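Local coordinates for protein MmeI (Methylophilus methylotrophus, PDB 5HR4) that is a Type IIL restriction-modification enzyme that binds DNA and probably methylates adenine in it at N6 with S-adenosylmethionine as donor, at residues V335-V340 with N345-F350; L377-I382 with H431-K436; Y618-V623 with F894-Y899; S791-C796 with S878-K883. One frame throughout, in Å; residues are numbered along the deposited sequence.

Interaction 1 (V335-V340 with N345-F350); sequences VEFEKV and NKLLAF
Glu336 and Phe350 both hold CG trans to the backbone nitrogen (chi1 -176° in each), and these torsions send an extended carboxylate chain and an aromatic ring into the interface between two helices. The motif is an antiparallel alpha-alpha hairpin: the end of helix 318-340 turns back through a short connection into helix 344-355, and the axes of the two segments pass 9.6 Å apart at 153°. Across it the carboxylate of Glu336 meets the edge of the Phe350 ring, where the C-H dipoles suit oxygen, with OE2 3.3 Å from CD1 of Phe350 and OE1 in the ring plane. The carboxylate is turned steeply, 71°, against the ring, and OE1 also forms a salt bridge with Lys353, about one turn beyond Phe350 on helix 344-355. With an alanine in place of Glu336, Lys353 would probably lose its charge partner and that ring edge its cover. One face of Phe350 lies against Phe337 CA, while Phe337 CB stands 4.0 Å from CZ of Phe350. Both rings are large enough to touch Val384 of helix 368-388 too. Leu347 brings CD1 to the edge of the Phe337 ring, 3.9 Å from CE1 of Phe337. Nearer the turn a compact beta-branched residue fits where the backbones converge: Val340 CB rests 3.8 Å from Lys346 CB, and its CG2 lies 4.1 Å from Leu347 CD1.

Interaction 2 (L377-I382 with H431-K436); sequences LRLLEI and HQMNMK
Arg378 grips Asn434 end-on, NH1 at 2.7 Å and NH2 at 2.6 Å from the oxygen OD1 of Asn434. OD1 lies close to the guanidinium plane, but sharing it bends both bonds, with N-H...O angles of 132° and 139°. Both helices belong to the Rossmann-like methyltransferase fold, helix 368-388 coming after strand 359-361 and helix 416-440 after the adjacent parallel strand 409-413, and their segments run nearly parallel with a crossing angle of -19°. The amide of Asn434 is oriented by its ND2, hydrogen-bonded to Asp430 OD2, and Tyr374 OH is hydrogen-bonded to Arg378 NH1. A leucine in place of Arg378 would probably leave the buried OD1 of Asn434 without both donors. Bends at chi2 and chi3 fold the Arg378 chain and lay its guanidinium face under Met433 CB, 3.5 Å from the plane and over its centre. The flexible, unbranched methionine slides past the arginine in the opposite direction, and Met433 CE ends between Arg378 CB, at 3.7 Å, and Leu379 CD2, at 3.4 Å.

Interaction 3 (Y618-V623 with F894-Y899); sequences YLRDGV and FLFETY
Phe896 directs the CZ end of its ring at the guanidinium group of Arg620, whose NH2 lies 4.0 Å from that CZ and 4.2 Å from CE1 of Phe896. The two flat groups are inclined at 49°, and the approach is oblique rather than a stack. Arg620 is in turn laid over Tyr618: a bend at chi3 (-63°) folds the guanidinium back, and NH2 comes to rest 3.0 Å above the plane of the Tyr618 ring, toward its rim. A flat cation suits this place, since it can lie against one aromatic group, border a second and still give an N-H away, here from NH1 to Asn800 O. Tyr618 itself only brushes the phenylalanine, CE1 of Tyr618 standing 4.5 Å from CZ of Phe896; its hydroxyl is hydrogen-bonded to Ala627 N. Phe896 offers an apolar ring with nothing to satisfy, as befits a buried place between the loop and helix 792-801. The contact joins the loop between strand 608-612, at the border of the methyltransferase sheet, and strand 641-642 to helix 888-903 of the C-terminal region. Helix 792-801 completes the surroundings, packing Trp797 and Val801 on Phe896, while Arg620 also touches Arg566 of strand 560-569.

Interaction 4 (S791-C796 with S878-K883); sequences STMHNC and SVYGFK
A Met-aromatic contact links Met793, in the first turn of helix 792-801, to Tyr880 and Phe882, which flank Gly881 in the Schellman motif ending helix 863-880. The methyl CE of Met793 makes a CH-pi contact over the Tyr880 face, 4.1 Å from the ring centroid, and lies 4.1 Å from Phe882 CG. The sulfur, Met793 SD, is more distant, 5.2 Å above the centroid of Tyr880 and 5.3 Å from that of Phe882. Bends at chi2 and chi3 turn the methionine tip toward both rings, a task for which an unbranched, polarisable chain is well suited. Gly881 takes the positive phi (69°) of the Schellman turn, which carries the chain round to Phe882. Behind Met793, Ser791 is the N-cap: its OG accepts from His794 N at 3.0 Å. Around the contact, helix 888-903 packs on Tyr880, whose hydroxyl is hydrogen-bonded to Pro821 O, and helix 827-845 packs against Val879 in the same last turn of helix 863-880.

Overall arrangement
Interactions 1 and 2 lie in the methyltransferase domain and meet through helix 368-388, where Leu380 touches both Phe337 and Phe350. Interaction 2 is buried and has a polar centre, an arginine held by an amide oxygen; interaction 1, at the partly exposed tip of a hairpin, is mainly apolar with a charge at its border. Interactions 3 and 4 involve the target recognition and C-terminal regions, and their centres lie about 42 to 57 Å from those of interactions 1 and 2. Helix 888-903, which carries one side of interaction 3, also packs on interaction 4: Phe894 meets Tyr880 and Phe882, and Leu895 meets Tyr880. Both rely on aromatic rings, met by a cation in the buried interaction 3 and by a thioether in the partly buried interaction 4.

Interaction 1 (V335-V340 with N345-F350)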
loop_
_atom_site.group_PDB
_atom_site.type_symbol
_atom_site.label_atom_id
_atom_site.label_comp_id
_atom_site.label_asym_id
_atom_site.label_seq_id
_atom_site.Cartn_x
_atom_site.Cartn_y
_atom_site.Cartn_z
ATOM N N VAL A 335 -25.284 -12.383 10.278
ATOM C CA VAL A 335 -26.129 -13.510 9.907
ATOM C C VAL A 335 -26.413 -14.356 11.137
ATOM O O VAL A 335 -27.571 -14.642 11.455
ATOM C CB VAL A 335 -25.486 -14.325 8.768
ATOM C CG1 VAL A 335 -26.199 -15.650 8.546
ATOM C CG2 VAL A 335 -25.489 -13.514 7.485
ATOM N N GLU A 336 -25.369 -14.722 11.881
ATOM C CA GLU A 336 -25.586 -15.549 13.065
ATOM C C GLU A 336 -26.510 -14.851 14.053
ATOM O O GLU A 336 -27.413 -15.481 14.615
ATOM C CB GLU A 336 -24.253 -15.906 13.721
ATOM C CG GLU A 336 -24.356 -16.861 14.926
ATOM C CD GLU A 336 -22.989 -17.142 15.571
ATOM O OE1 GLU A 336 -21.967 -16.710 14.983
ATOM O OE2 GLU A 336 -22.925 -17.782 16.653
ATOM N N PHE A 337 -26.332 -13.538 14.238
ATOM C CA PHE A 337 -27.216 -12.792 15.126
ATOM C C PHE A 337 -28.668 -12.921 14.690
ATOM O O PHE A 337 -29.538 -13.288 15.484
ATOM C CB PHE A 337 -26.818 -11.320 15.180
ATOM C CG PHE A 337 -27.766 -10.478 15.990
ATOM C CD1 PHE A 337 -27.955 -10.733 17.349
ATOM C CD2 PHE A 337 -28.482 -9.442 15.396
ATOM C CE1 PHE A 337 -28.856 -9.960 18.104
ATOM C CE2 PHE A 337 -29.368 -8.658 16.135
ATOM C CZ PHE A 337 -29.565 -8.923 17.494
ATOM N N GLU A 338 -28.947 -12.653 13.422
ATOM C CA GLU A 338 -30.325 -12.710 12.966
ATOM C C GLU A 338 -30.925 -14.112 13.068
ATOM O O GLU A 338 -32.149 -14.242 13.150
ATOM C CB GLU A 338 -30.407 -12.172 11.544
ATOM C CG GLU A 338 -29.967 -10.695 11.409
ATOM C CD GLU A 338 -30.869 -9.690 12.161
ATOM O OE1 GLU A 338 -31.952 -10.071 12.661
ATOM O OE2 GLU A 338 -30.502 -8.495 12.234
ATOM N N LYS A 339 -30.112 -15.163 13.111
ATOM C CA LYS A 339 -30.680 -16.504 13.172
ATOM C C LYS A 339 -31.017 -16.950 14.596
ATOM O O LYS A 339 -31.870 -17.827 14.775
ATOM C CB LYS A 339 -29.715 -17.495 12.510
ATOM C CG LYS A 339 -30.198 -18.933 12.466
ATOM C CD LYS A 339 -29.434 -19.729 11.425
ATOM C CE LYS A 339 -27.944 -19.698 11.683
ATOM N NZ LYS A 339 -27.228 -20.617 10.754
ATOM N N VAL A 340 -30.377 -16.372 15.611
ATOM C CA VAL A 340 -30.567 -16.788 16.993
ATOM C C VAL A 340 -31.184 -15.695 17.851
ATOM O O VAL A 340 -31.466 -15.936 19.032
ATOM C CB VAL A 340 -29.239 -17.269 17.617
ATOM C CG1 VAL A 340 -28.530 -18.265 16.683
ATOM C CG2 VAL A 340 -28.341 -16.097 17.922
ATOM N N ASN A 345 -31.815 -18.438 24.877
ATOM C CA ASN A 345 -30.702 -19.348 25.147
ATOM C C ASN A 345 -29.558 -19.129 24.159
ATOM O O ASN A 345 -28.441 -18.752 24.542
ATOM C CB ASN A 345 -31.202 -20.788 25.075
ATOM C CG ASN A 345 -30.651 -21.648 26.164
ATOM O OD1 ASN A 345 -30.670 -21.266 27.335
ATOM N ND2 ASN A 345 -30.146 -22.825 25.792
ATOM N N LYS A 346 -29.827 -19.350 22.868
ATOM C CA LYS A 346 -28.782 -19.263 21.853
ATOM C C LYS A 346 -28.199 -17.854 21.770
ATOM O O LYS A 346 -27.023 -17.678 21.418
ATOM C CB LYS A 346 -29.350 -19.719 20.502
ATOM C CG LYS A 346 -29.631 -21.247 20.397
ATOM C CD LYS A 346 -30.473 -21.607 19.165
ATOM C CE LYS A 346 -29.959 -22.852 18.453
ATOM N NZ LYS A 346 -30.200 -22.755 16.970
ATOM N N LEU A 347 -29.003 -16.845 22.108
ATOM C CA LEU A 347 -28.507 -15.478 22.159
ATOM C C LEU A 347 -27.507 -15.306 23.295
ATOM O O LEU A 347 -26.515 -14.580 23.154
ATOM C CB LEU A 347 -29.686 -14.517 22.319
ATOM C CG LEU A 347 -29.451 -13.065 21.906
ATOM C CD1 LEU A 347 -28.840 -12.992 20.495
ATOM C CD2 LEU A 347 -30.743 -12.260 21.989
ATOM N N LEU A 348 -27.752 -15.963 24.429
ATOM C CA LEU A 348 -26.804 -15.909 25.539
ATOM C C LEU A 348 -25.467 -16.522 25.141
ATOM O O LEU A 348 -24.404 -15.935 25.382
ATOM C CB LEU A 348 -27.395 -16.624 26.755
ATOM C CG LEU A 348 -28.451 -15.805 27.501
ATOM C CD1 LEU A 348 -29.435 -16.693 28.267
ATOM C CD2 LEU A 348 -27.759 -14.829 28.434
ATOM N N ALA A 349 -25.502 -17.703 24.520
ATOM C CA ALA A 349 -24.267 -18.311 24.045
ATOM C C ALA A 349 -23.587 -17.411 23.016
ATOM O O ALA A 349 -22.352 -17.303 22.995
ATOM C CB ALA A 349 -24.549 -19.700 23.468
ATOM N N PHE A 350 -24.386 -16.724 22.187
ATOM C CA PHE A 350 -23.836 -15.800 21.197
ATOM C C PHE A 350 -23.124 -14.629 21.859
ATOM O O PHE A 350 -22.081 -14.175 21.369
ATOM C CB PHE A 350 -24.948 -15.298 20.282
ATOM C CG PHE A 350 -24.475 -14.402 19.171
ATOM C CD1 PHE A 350 -23.779 -14.919 18.092
ATOM C CD2 PHE A 350 -24.761 -13.041 19.188
ATOM C CE1 PHE A 350 -23.361 -14.101 17.059
ATOM C CE2 PHE A 350 -24.341 -12.206 18.153
ATOM C CZ PHE A 350 -23.643 -12.736 17.089
#

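Interaction 2 (L377-I382 with H431-K436)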
loop_
_atom_site.group_PDB
_atom_site.type_symbol
_atom_site.label_atom_id
_atom_site.label_comp_id
_atom_site.label_asym_id
_atom_site.label_seq_id
_atom_site.Cartn_x
_atom_site.Cartn_y
_atom_site.Cartn_z
ATOM N N LEU A 377 -18.452 -4.120 16.959
ATOM C CA LEU A 377 -18.839 -5.076 17.980
ATOM C C LEU A 377 -19.742 -4.428 19.006
ATOM O O LEU A 377 -20.765 -5.003 19.396
ATOM C CB LEU A 377 -17.602 -5.672 18.634
ATOM C CG LEU A 377 -17.358 -7.079 18.119
ATOM C CD1 LEU A 377 -17.130 -7.054 16.626
ATOM C CD2 LEU A 377 -16.169 -7.642 18.839
ATOM N N ARG A 378 -19.417 -3.209 19.425
ATOM C CA ARG A 378 -20.314 -2.543 20.361
ATOM C C ARG A 378 -21.701 -2.354 19.742
ATOM O O ARG A 378 -22.717 -2.671 20.372
ATOM C CB ARG A 378 -19.713 -1.222 20.834
ATOM C CG ARG A 378 -18.619 -1.411 21.906
ATOM C CD ARG A 378 -19.191 -2.009 23.200
ATOM N NE ARG A 378 -20.138 -1.085 23.815
ATOM C CZ ARG A 378 -19.801 -0.108 24.652
ATOM N NH1 ARG A 378 -18.534 0.075 25.007
ATOM N NH2 ARG A 378 -20.733 0.690 25.146
ATOM N N LEU A 379 -21.765 -1.897 18.486
ATOM C CA LEU A 379 -23.064 -1.709 17.844
ATOM C C LEU A 379 -23.838 -3.017 17.786
ATOM O O LEU A 379 -25.028 -3.066 18.141
ATOM C CB LEU A 379 -22.897 -1.117 16.446
ATOM C CG LEU A 379 -22.550 0.371 16.379
ATOM C CD1 LEU A 379 -22.506 0.850 14.950
ATOM C CD2 LEU A 379 -23.554 1.161 17.167
ATOM N N LEU A 380 -23.179 -4.097 17.355
ATOM C CA LEU A 380 -23.824 -5.406 17.377
ATOM C C LEU A 380 -24.324 -5.740 18.778
ATOM O O LEU A 380 -25.505 -6.055 18.969
ATOM C CB LEU A 380 -22.850 -6.464 16.891
ATOM C CG LEU A 380 -23.350 -7.889 16.978
ATOM C CD1 LEU A 380 -24.662 -8.016 16.222
ATOM C CD2 LEU A 380 -22.297 -8.753 16.343
ATOM N N GLU A 381 -23.440 -5.616 19.776
ATOM C CA GLU A 381 -23.776 -5.893 21.171
ATOM C C GLU A 381 -24.941 -5.064 21.704
ATOM O O GLU A 381 -25.524 -5.444 22.723
ATOM C CB GLU A 381 -22.556 -5.648 22.065
ATOM C CG GLU A 381 -22.688 -6.294 23.419
ATOM C CD GLU A 381 -21.882 -5.603 24.504
ATOM O OE1 GLU A 381 -21.748 -4.353 24.448
ATOM O OE2 GLU A 381 -21.395 -6.319 25.420
ATOM N N ILE A 382 -25.270 -3.920 21.097
ATOM C CA ILE A 382 -26.482 -3.200 21.509
ATOM C C ILE A 382 -27.728 -3.999 21.124
ATOM O O ILE A 382 -28.637 -4.199 21.936
ATOM C CB ILE A 382 -26.529 -1.788 20.891
ATOM C CG1 ILE A 382 -25.768 -0.768 21.727
ATOM C CG2 ILE A 382 -27.979 -1.309 20.723
ATOM C CD1 ILE A 382 -25.630 0.587 21.016
ATOM N N HIS A 431 -15.859 5.045 25.329
ATOM C CA HIS A 431 -16.778 6.024 25.900
ATOM C C HIS A 431 -17.815 6.489 24.891
ATOM O O HIS A 431 -18.981 6.687 25.249
ATOM C CB HIS A 431 -16.046 7.233 26.422
ATOM C CG HIS A 431 -16.924 8.140 27.210
ATOM N ND1 HIS A 431 -17.577 7.721 28.352
ATOM C CD2 HIS A 431 -17.255 9.442 27.039
ATOM C CE1 HIS A 431 -18.270 8.727 28.854
ATOM N NE2 HIS A 431 -18.098 9.779 28.073
ATOM N N GLN A 432 -17.406 6.719 23.637
ATOM C CA GLN A 432 -18.376 7.095 22.616
ATOM C C GLN A 432 -19.504 6.075 22.528
ATOM O O GLN A 432 -20.679 6.448 22.466
ATOM C CB GLN A 432 -17.693 7.256 21.261
ATOM C CG GLN A 432 -17.263 8.689 20.979
ATOM C CD GLN A 432 -16.397 8.786 19.759
ATOM O OE1 GLN A 432 -15.813 7.789 19.330
ATOM N NE2 GLN A 432 -16.316 9.984 19.172
ATOM N N MET A 433 -19.167 4.783 22.571
ATOM C CA MET A 433 -20.190 3.750 22.518
ATOM C C MET A 433 -20.980 3.672 23.820
ATOM O O MET A 433 -22.207 3.489 23.795
ATOM C CB MET A 433 -19.562 2.401 22.184
ATOM C CG MET A 433 -18.936 2.368 20.809
ATOM S SD MET A 433 -20.035 2.973 19.495
ATOM C CE MET A 433 -21.403 1.857 19.673
ATOM N N ASN A 434 -20.310 3.801 24.967
ATOM C CA ASN A 434 -21.055 3.805 26.223
ATOM C C ASN A 434 -22.105 4.908 26.216
ATOM O O ASN A 434 -23.229 4.704 26.694
ATOM C CB ASN A 434 -20.111 3.955 27.426
ATOM C CG ASN A 434 -19.069 2.858 27.480
ATOM O OD1 ASN A 434 -19.303 1.746 27.015
ATOM N ND2 ASN A 434 -17.893 3.174 28.015
ATOM N N MET A 435 -21.765 6.074 25.651
ATOM C CA MET A 435 -22.760 7.134 25.536
ATOM C C MET A 435 -23.879 6.726 24.577
ATOM O O MET A 435 -25.053 7.041 24.816
ATOM C CB MET A 435 -22.112 8.449 25.079
ATOM C CG MET A 435 -21.296 9.227 26.136
ATOM S SD MET A 435 -21.946 9.347 27.837
ATOM C CE MET A 435 -23.619 9.960 27.536
ATOM N N LYS A 436 -23.543 6.013 23.494
ATOM C CA LYS A 436 -24.577 5.615 22.544
ATOM C C LYS A 436 -25.527 4.580 23.150
ATOM O O LYS A 436 -26.743 4.644 22.931
ATOM C CB LYS A 436 -23.944 5.093 21.250
#

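Interaction 3 (Y618-V623 with F894-Y899)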
loop_
_atom_site.group_PDB
_atom_site.type_symbol
_atom_site.label_atom_id
_atom_site.label_comp_id
_atom_site.label_asym_id
_atom_site.label_seq_id
_atom_site.Cartn_x
_atom_site.Cartn_y
_atom_site.Cartn_z
ATOM N N TYR A 618 -2.043 -14.939 -7.917
ATOM C CA TYR A 618 -2.322 -13.694 -8.628
ATOM C C TYR A 618 -3.693 -13.093 -8.283
ATOM O O TYR A 618 -4.050 -12.041 -8.843
ATOM C CB TYR A 618 -2.257 -13.921 -10.142
ATOM C CG TYR A 618 -0.985 -14.523 -10.681
ATOM C CD1 TYR A 618 -0.836 -15.896 -10.805
ATOM C CD2 TYR A 618 0.071 -13.705 -11.095
ATOM C CE1 TYR A 618 0.332 -16.438 -11.328
ATOM C CE2 TYR A 618 1.232 -14.233 -11.600
ATOM C CZ TYR A 618 1.360 -15.598 -11.722
ATOM O OH TYR A 618 2.531 -16.127 -12.236
ATOM N N LEU A 619 -4.459 -13.732 -7.383
ATOM C CA LEU A 619 -5.836 -13.357 -7.033
ATOM C C LEU A 619 -6.799 -13.536 -8.196
ATOM O O LEU A 619 -7.754 -12.772 -8.333
ATOM C CB LEU A 619 -5.936 -11.926 -6.507
ATOM C CG LEU A 619 -4.947 -11.534 -5.422
ATOM C CD1 LEU A 619 -5.210 -10.107 -4.991
ATOM C CD2 LEU A 619 -5.104 -12.494 -4.278
ATOM N N ARG A 620 -6.571 -14.537 -9.038
ATOM C CA ARG A 620 -7.495 -14.865 -10.112
ATOM C C ARG A 620 -8.202 -16.188 -9.837
ATOM O O ARG A 620 -7.743 -17.028 -9.055
ATOM C CB ARG A 620 -6.770 -14.956 -11.458
ATOM C CG ARG A 620 -6.329 -13.629 -12.039
ATOM C CD ARG A 620 -5.739 -13.855 -13.423
ATOM N NE ARG A 620 -4.550 -14.694 -13.337
ATOM C CZ ARG A 620 -3.307 -14.242 -13.472
ATOM N NH1 ARG A 620 -3.084 -12.958 -13.733
ATOM N NH2 ARG A 620 -2.286 -15.081 -13.372
ATOM N N ASP A 621 -9.326 -16.386 -10.514
ATOM C CA ASP A 621 -9.994 -17.677 -10.453
ATOM C C ASP A 621 -9.324 -18.584 -11.479
ATOM O O ASP A 621 -9.644 -18.551 -12.667
ATOM C CB ASP A 621 -11.484 -17.534 -10.707
ATOM C CG ASP A 621 -12.240 -18.800 -10.386
ATOM O OD1 ASP A 621 -11.556 -19.812 -10.093
ATOM O OD2 ASP A 621 -13.504 -18.779 -10.435
ATOM N N GLY A 622 -8.368 -19.377 -11.029
ATOM C CA GLY A 622 -7.721 -20.303 -11.926
ATOM C C GLY A 622 -6.805 -21.247 -11.188
ATOM O O GLY A 622 -6.905 -21.408 -9.969
ATOM N N VAL A 623 -5.891 -21.856 -11.957
ATOM C CA VAL A 623 -4.993 -22.890 -11.450
ATOM C C VAL A 623 -3.900 -22.236 -10.618
ATOM O O VAL A 623 -3.717 -21.015 -10.672
ATOM C CB VAL A 623 -4.410 -23.736 -12.600
ATOM C CG1 VAL A 623 -5.518 -24.204 -13.519
ATOM C CG2 VAL A 623 -3.378 -22.968 -13.388
ATOM N N PHE A 894 -6.029 -20.793 -21.097
ATOM C CA PHE A 894 -5.518 -21.664 -22.150
ATOM C C PHE A 894 -4.008 -21.540 -22.304
ATOM O O PHE A 894 -3.312 -22.545 -22.485
ATOM C CB PHE A 894 -6.214 -21.335 -23.471
ATOM C CG PHE A 894 -5.699 -22.116 -24.640
ATOM C CD1 PHE A 894 -4.586 -21.687 -25.348
ATOM C CD2 PHE A 894 -6.339 -23.272 -25.046
ATOM C CE1 PHE A 894 -4.116 -22.407 -26.426
ATOM C CE2 PHE A 894 -5.873 -23.992 -26.118
ATOM C CZ PHE A 894 -4.765 -23.560 -26.814
ATOM N N LEU A 895 -3.484 -20.317 -22.269
ATOM C CA LEU A 895 -2.038 -20.150 -22.260
ATOM C C LEU A 895 -1.398 -20.892 -21.090
ATOM O O LEU A 895 -0.323 -21.480 -21.238
ATOM C CB LEU A 895 -1.693 -18.667 -22.218
ATOM C CG LEU A 895 -2.087 -17.971 -23.514
ATOM C CD1 LEU A 895 -2.122 -16.467 -23.324
ATOM C CD2 LEU A 895 -1.134 -18.367 -24.632
ATOM N N PHE A 896 -2.041 -20.893 -19.919
ATOM C CA PHE A 896 -1.409 -21.570 -18.788
ATOM C C PHE A 896 -1.431 -23.090 -18.935
ATOM O O PHE A 896 -0.537 -23.768 -18.411
ATOM C CB PHE A 896 -2.058 -21.161 -17.469
ATOM C CG PHE A 896 -1.404 -19.973 -16.809
ATOM C CD1 PHE A 896 -1.770 -18.678 -17.158
ATOM C CD2 PHE A 896 -0.443 -20.145 -15.829
ATOM C CE1 PHE A 896 -1.195 -17.582 -16.547
ATOM C CE2 PHE A 896 0.133 -19.048 -15.217
ATOM C CZ PHE A 896 -0.245 -17.770 -15.579
ATOM N N GLU A 897 -2.436 -23.656 -19.617
ATOM C CA GLU A 897 -2.347 -25.073 -19.960
ATOM C C GLU A 897 -1.142 -25.327 -20.860
ATOM O O GLU A 897 -0.376 -26.270 -20.632
ATOM C CB GLU A 897 -3.640 -25.556 -20.623
ATOM N N THR A 898 -0.938 -24.468 -21.865
ATOM C CA THR A 898 0.237 -24.585 -22.724
ATOM C C THR A 898 1.525 -24.362 -21.937
ATOM O O THR A 898 2.479 -25.143 -22.044
ATOM C CB THR A 898 0.153 -23.580 -23.868
ATOM O OG1 THR A 898 -1.198 -23.505 -24.339
ATOM C CG2 THR A 898 1.081 -23.994 -25.010
ATOM N N TYR A 899 1.581 -23.283 -21.160
ATOM C CA TYR A 899 2.770 -23.026 -20.362
ATOM C C TYR A 899 3.113 -24.224 -19.494
ATOM O O TYR A 899 4.284 -24.595 -19.368
ATOM C CB TYR A 899 2.566 -21.783 -19.498
ATOM C CG TYR A 899 3.672 -21.539 -18.495
ATOM C CD1 TYR A 899 4.858 -20.902 -18.873
ATOM C CD2 TYR A 899 3.533 -21.939 -17.175
ATOM C CE1 TYR A 899 5.876 -20.678 -17.957
ATOM C CE2 TYR A 899 4.544 -21.721 -16.254
ATOM C CZ TYR A 899 5.713 -21.093 -16.647
ATOM O OH TYR A 899 6.705 -20.875 -15.716
#

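Interaction 4 (S791-C796 with S878-K883)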
loop_
_atom_site.group_PDB
_atom_site.type_symbol
_atom_site.label_atom_id
_atom_site.label_comp_id
_atom_site.label_asym_id
_atom_site.label_seq_id
_atom_site.Cartn_x
_atom_site.Cartn_y
_atom_site.Cartn_z
ATOM N N SER A 791 -0.018 -9.663 -30.957
ATOM C CA SER A 791 -1.218 -10.472 -30.825
ATOM C C SER A 791 -1.908 -10.249 -29.484
ATOM O O SER A 791 -1.266 -10.001 -28.462
ATOM C CB SER A 791 -0.869 -11.953 -30.974
ATOM O OG SER A 791 -0.190 -12.426 -29.823
ATOM N N THR A 792 -3.242 -10.360 -29.508
ATOM C CA THR A 792 -4.028 -10.405 -28.281
ATOM C C THR A 792 -3.480 -11.445 -27.313
ATOM O O THR A 792 -3.448 -11.222 -26.097
ATOM C CB THR A 792 -5.488 -10.717 -28.621
ATOM O OG1 THR A 792 -6.090 -9.575 -29.228
ATOM C CG2 THR A 792 -6.285 -11.082 -27.379
ATOM N N MET A 793 -3.030 -12.586 -27.844
ATOM C CA MET A 793 -2.541 -13.678 -27.010
ATOM C C MET A 793 -1.325 -13.261 -26.198
ATOM O O MET A 793 -1.226 -13.560 -24.997
ATOM C CB MET A 793 -2.204 -14.880 -27.885
ATOM C CG MET A 793 -3.400 -15.722 -28.234
ATOM S SD MET A 793 -4.140 -16.442 -26.757
ATOM C CE MET A 793 -4.216 -18.161 -27.277
ATOM N N HIS A 794 -0.367 -12.595 -26.847
ATOM C CA HIS A 794 0.818 -12.155 -26.131
ATOM C C HIS A 794 0.461 -11.095 -25.107
ATOM O O HIS A 794 0.882 -11.180 -23.947
ATOM C CB HIS A 794 1.864 -11.634 -27.112
ATOM C CG HIS A 794 3.090 -11.104 -26.441
ATOM N ND1 HIS A 794 3.914 -11.900 -25.671
ATOM C CD2 HIS A 794 3.612 -9.856 -26.390
ATOM C CE1 HIS A 794 4.898 -11.166 -25.183
ATOM N NE2 HIS A 794 4.739 -9.923 -25.604
ATOM N N ASN A 795 -0.340 -10.096 -25.513
ATOM C CA ASN A 795 -0.747 -9.032 -24.595
ATOM C C ASN A 795 -1.580 -9.581 -23.442
ATOM O O ASN A 795 -1.526 -9.061 -22.316
ATOM C CB ASN A 795 -1.536 -7.956 -25.333
ATOM C CG ASN A 795 -0.653 -7.033 -26.144
ATOM O OD1 ASN A 795 -0.033 -6.127 -25.598
ATOM N ND2 ASN A 795 -0.605 -7.241 -27.456
ATOM N N CYS A 796 -2.355 -10.626 -23.690
ATOM C CA CYS A 796 -3.042 -11.263 -22.577
ATOM C C CYS A 796 -2.033 -11.902 -21.623
ATOM O O CYS A 796 -2.195 -11.845 -20.394
ATOM C CB CYS A 796 -4.042 -12.286 -23.109
ATOM S SG CYS A 796 -4.677 -13.322 -21.841
ATOM N N SER A 878 -5.192 -19.384 -34.812
ATOM C CA SER A 878 -5.143 -20.597 -35.619
ATOM C C SER A 878 -3.880 -21.407 -35.333
ATOM O O SER A 878 -3.935 -22.638 -35.232
ATOM C CB SER A 878 -5.239 -20.238 -37.099
ATOM O OG SER A 878 -4.600 -21.219 -37.896
ATOM N N VAL A 879 -2.732 -20.739 -35.189
ATOM C CA VAL A 879 -1.496 -21.467 -34.911
ATOM C C VAL A 879 -1.607 -22.215 -33.592
ATOM O O VAL A 879 -1.097 -23.335 -33.449
ATOM C CB VAL A 879 -0.291 -20.511 -34.916
ATOM C CG1 VAL A 879 0.965 -21.266 -34.549
ATOM C CG2 VAL A 879 -0.137 -19.866 -36.284
ATOM N N TYR A 880 -2.283 -21.614 -32.609
ATOM C CA TYR A 880 -2.535 -22.267 -31.330
ATOM C C TYR A 880 -3.598 -23.345 -31.415
ATOM O O TYR A 880 -3.664 -24.200 -30.525
ATOM C CB TYR A 880 -2.989 -21.248 -30.280
ATOM C CG TYR A 880 -1.871 -20.490 -29.623
ATOM C CD1 TYR A 880 -1.168 -19.518 -30.313
ATOM C CD2 TYR A 880 -1.521 -20.748 -28.319
ATOM C CE1 TYR A 880 -0.145 -18.827 -29.716
ATOM C CE2 TYR A 880 -0.504 -20.070 -27.714
ATOM C CZ TYR A 880 0.185 -19.107 -28.413
ATOM O OH TYR A 880 1.210 -18.426 -27.806
ATOM N N GLY A 881 -4.440 -23.315 -32.445
ATOM C CA GLY A 881 -5.627 -24.136 -32.414
ATOM C C GLY A 881 -6.618 -23.669 -31.381
ATOM O O GLY A 881 -7.387 -24.479 -30.857
ATOM N N PHE A 882 -6.619 -22.373 -31.071
ATOM C CA PHE A 882 -7.489 -21.832 -30.034
ATOM C C PHE A 882 -8.844 -21.503 -30.640
ATOM O O PHE A 882 -8.955 -20.634 -31.515
ATOM C CB PHE A 882 -6.871 -20.599 -29.386
ATOM C CG PHE A 882 -7.742 -19.979 -28.334
ATOM C CD1 PHE A 882 -8.054 -20.679 -27.178
ATOM C CD2 PHE A 882 -8.241 -18.695 -28.498
ATOM C CE1 PHE A 882 -8.856 -20.118 -26.203
ATOM C CE2 PHE A 882 -9.041 -18.121 -27.532
ATOM C CZ PHE A 882 -9.356 -18.837 -26.377
ATOM N N LYS A 883 -9.872 -22.199 -30.170
ATOM C CA LYS A 883 -11.233 -22.001 -30.634
ATOM C C LYS A 883 -12.135 -21.389 -29.572
ATOM O O LYS A 883 -13.267 -21.012 -29.894
ATOM C CB LYS A 883 -11.819 -23.335 -31.113
#